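Local atomic coordinates of endo-1,4-beta-xylanase (Pseudoalteromonas haloplanktis, PDB entry 1H12), a protein that hydrolyses internal beta-1,4 linkages of xylan as a cold-adapted family 8 glycoside hydrolase, and probably acts on related beta-glucans as well. Residues 177-180 with 181-185. Residues are numbered along the deposited sequence; the frame is centred on the assembly and turned at random.
Sequences NTIK and NKLME
N181 N, K182 N and L183 N bond in turn to the carbonyl oxygens of N177, T178 and I179, the last i to i+4 bonds at the C-terminal end of helix 168-182, the third made by L183 just beyond it, where the chain passes into strand 184-185 of a short antiparallel hairpin. N181 N to N177 O and K182 N to T178 O are both 2.8 Å; L183 N to I179 O, at 2.9 Å, meets its acceptor at a C=O...N angle of only 134°, as the chain starts to leave the helix. The next carbonyl is served by water: water 1 donates to K180 O (2.9 Å) and accepts from M184 N (3.0 Å), bridging the step where the chain has left the helical path. The flexible M184 side chain, bent at chi2 (-79°), lies at a slant across the branched I179, its methyl CE 4.0 Å from I179 CG2. Together they fill an apolar contact with W225 of helix 219-243 and I189 of the partner strand. L183 turns to helix 143-160, where it touches P143 and E146, and its CD1 lies 4.3 Å from I179 CG1. The two lysines have the length to reach more distant partners. K180 runs fully extended from chi1 (179°) onward and carries its amine to a salt bridge with D221 and a cation-pi contact with Y224, while the bent chain of K182 ends on A116 O. At its base, K182 CB lies 3.2 Å from T178 O, the oxygen that accepts its own backbone N-H.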
ATOM      1  N   ASN A 177      -4.562 -10.571  14.964  1.00  8.95           N
ATOM      2  CA  ASN A 177      -3.960 -10.762  16.312  0.50  9.21           C
ATOM      3  C   ASN A 177      -2.463 -10.623  16.278  1.00  8.98           C
ATOM      4  O   ASN A 177      -1.873 -10.061  17.199  1.00  9.51           O
ATOM      5  CB  ASN A 177      -4.369 -12.151  16.814  0.50 10.45           C
ATOM      6  CG  ASN A 177      -5.821 -12.193  17.278  0.50 10.66           C
ATOM      7  OD1 ASN A 177      -6.464 -11.204  17.418  0.50 15.04           O
ATOM      8  ND2 ASN A 177      -6.336 -13.400  17.391  0.50 12.84           N
ATOM      9  N   THR A 178      -1.828 -11.116  15.197  1.00  8.63           N
ATOM     10  CA  THR A 178      -0.404 -10.908  15.027  1.00  8.96           C
ATOM     11  C   THR A 178      -0.050  -9.430  14.959  1.00  8.49           C
ATOM     12  O   THR A 178       0.926  -8.980  15.562  1.00  9.23           O
ATOM     13  CB  THR A 178       0.091 -11.684  13.812  1.00  9.14           C
ATOM     14  OG1 THR A 178      -0.012 -13.085  14.121  1.00 10.38           O
ATOM     15  CG2 THR A 178       1.519 -11.327  13.426  1.00 10.18           C
ATOM     16  N   ILE A 179      -0.811  -8.659  14.194  1.00  8.23           N
ATOM     17  CA  ILE A 179      -0.545  -7.222  14.110  1.00  8.10           C
ATOM     18  C   ILE A 179      -0.623  -6.609  15.509  1.00  8.40           C
ATOM     19  O   ILE A 179       0.268  -5.865  15.932  1.00  8.58           O
ATOM     20  CB  ILE A 179      -1.500  -6.545  13.120  1.00  7.87           C
ATOM     21  CG1 ILE A 179      -1.259  -7.039  11.707  1.00  8.05           C
ATOM     22  CG2 ILE A 179      -1.298  -5.033  13.198  1.00  8.94           C
ATOM     23  CD1 ILE A 179      -2.393  -6.685  10.729  1.00  9.43           C
ATOM     24  N   LYS A 180      -1.721  -6.879  16.215  1.00  8.58           N
ATOM     25  CA  LYS A 180      -1.905  -6.329  17.530  1.00  9.57           C
ATOM     26  C   LYS A 180      -0.798  -6.723  18.500  1.00 10.09           C
ATOM     27  O   LYS A 180      -0.310  -5.880  19.261  1.00 11.18           O
ATOM     28  CB  LYS A 180      -3.286  -6.770  18.053  1.00 11.45           C
ATOM     29  CG  LYS A 180      -3.604  -6.280  19.440  1.00 14.24           C
ATOM     30  CD  LYS A 180      -5.086  -6.638  19.775  1.00 19.74           C
ATOM     31  CE  LYS A 180      -5.531  -6.176  21.080  1.00 23.14           C
ATOM     32  NZ  LYS A 180      -6.918  -6.860  21.124  1.00 28.66           N
ATOM     33  N   ASN A 181      -0.418  -7.989  18.489  1.00  9.14           N
ATOM     34  CA  ASN A 181       0.508  -8.500  19.484  1.00 10.62           C
ATOM     35  C   ASN A 181       1.968  -8.290  19.160  1.00 10.14           C
ATOM     36  O   ASN A 181       2.791  -8.302  20.096  1.00 12.26           O
ATOM     37  CB  ASN A 181       0.277  -9.996  19.668  1.00 12.38           C
ATOM     38  CG  ASN A 181      -1.021 -10.313  20.296  1.00 16.19           C
ATOM     39  OD1 ASN A 181      -1.554  -9.558  21.043  1.00 21.27           O
ATOM     40  ND2 ASN A 181      -1.512 -11.545  20.002  1.00 20.61           N
ATOM     41  N   LYS A 182       2.314  -8.152  17.900  1.00  8.97           N
ATOM     42  CA  LYS A 182       3.684  -8.069  17.471  1.00  9.77           C
ATOM     43  C   LYS A 182       4.077  -6.791  16.771  1.00  9.25           C
ATOM     44  O   LYS A 182       5.270  -6.471  16.716  1.00 10.50           O
ATOM     45  CB  LYS A 182       4.009  -9.244  16.496  1.00 10.10           C
ATOM     46  CG  LYS A 182       3.690 -10.618  17.032  1.00 11.03           C
ATOM     47  CD  LYS A 182       4.469 -11.077  18.255  1.00 11.74           C
ATOM     48  CE  LYS A 182       4.079 -12.462  18.687  1.00 12.91           C
ATOM     49  NZ  LYS A 182       4.807 -12.870  19.914  1.00 15.09           N
ATOM     50  N   LEU A 183       3.116  -6.086  16.169  1.00  8.51           N
ATOM     51  CA  LEU A 183       3.422  -5.025  15.212  1.00  8.60           C
ATOM     52  C   LEU A 183       2.841  -3.674  15.580  1.00  7.95           C
ATOM     53  O   LEU A 183       2.807  -2.788  14.737  1.00  8.62           O
ATOM     54  CB  LEU A 183       3.019  -5.411  13.786  1.00  8.60           C
ATOM     55  CG  LEU A 183       3.523  -6.786  13.290  1.00  8.59           C
ATOM     56  CD1 LEU A 183       2.998  -7.046  11.916  1.00  9.91           C
ATOM     57  CD2 LEU A 183       5.028  -6.838  13.327  1.00 10.28           C
ATOM     58  N   MET A 184       2.431  -3.490  16.830  1.00  8.65           N
ATOM     59  CA  MET A 184       1.817  -2.264  17.308  1.00  8.86           C
ATOM     60  C   MET A 184       2.567  -1.732  18.530  1.00  9.49           C
ATOM     61  O   MET A 184       3.049  -2.494  19.378  1.00 11.40           O
ATOM     62  CB  MET A 184       0.339  -2.458  17.680  1.00  9.42           C
ATOM     63  CG  MET A 184      -0.576  -2.652  16.510  1.00  9.14           C
ATOM     64  SD  MET A 184      -0.882  -0.967  15.803  1.00 12.21           S
ATOM     65  CE  MET A 184      -1.959  -1.311  14.458  1.00 13.79           C
ATOM     66  N   GLU A 185       2.637  -0.431  18.648  1.00  9.32           N
ATOM     67  CA  GLU A 185       3.052   0.234  19.899  1.00  9.72           C
ATOM     68  C   GLU A 185       2.011   1.291  20.195  1.00 10.22           C
ATOM     69  O   GLU A 185       1.801   2.219  19.440  1.00 10.63           O
ATOM     70  CB  GLU A 185       4.407   0.889  19.821  1.00 10.59           C
ATOM     71  CG  GLU A 185       4.833   1.407  21.200  1.00 12.43           C
ATOM     72  CD  GLU A 185       6.120   2.135  21.255  1.00 13.84           C
ATOM     73  OE1 GLU A 185       6.822   2.339  20.296  1.00 13.25           O
ATOM     74  OE2 GLU A 185       6.487   2.561  22.384  1.00 22.08           O
TER
HETATM   75  O   HOH W   1       2.476  -5.190  19.335  1.00 15.09           O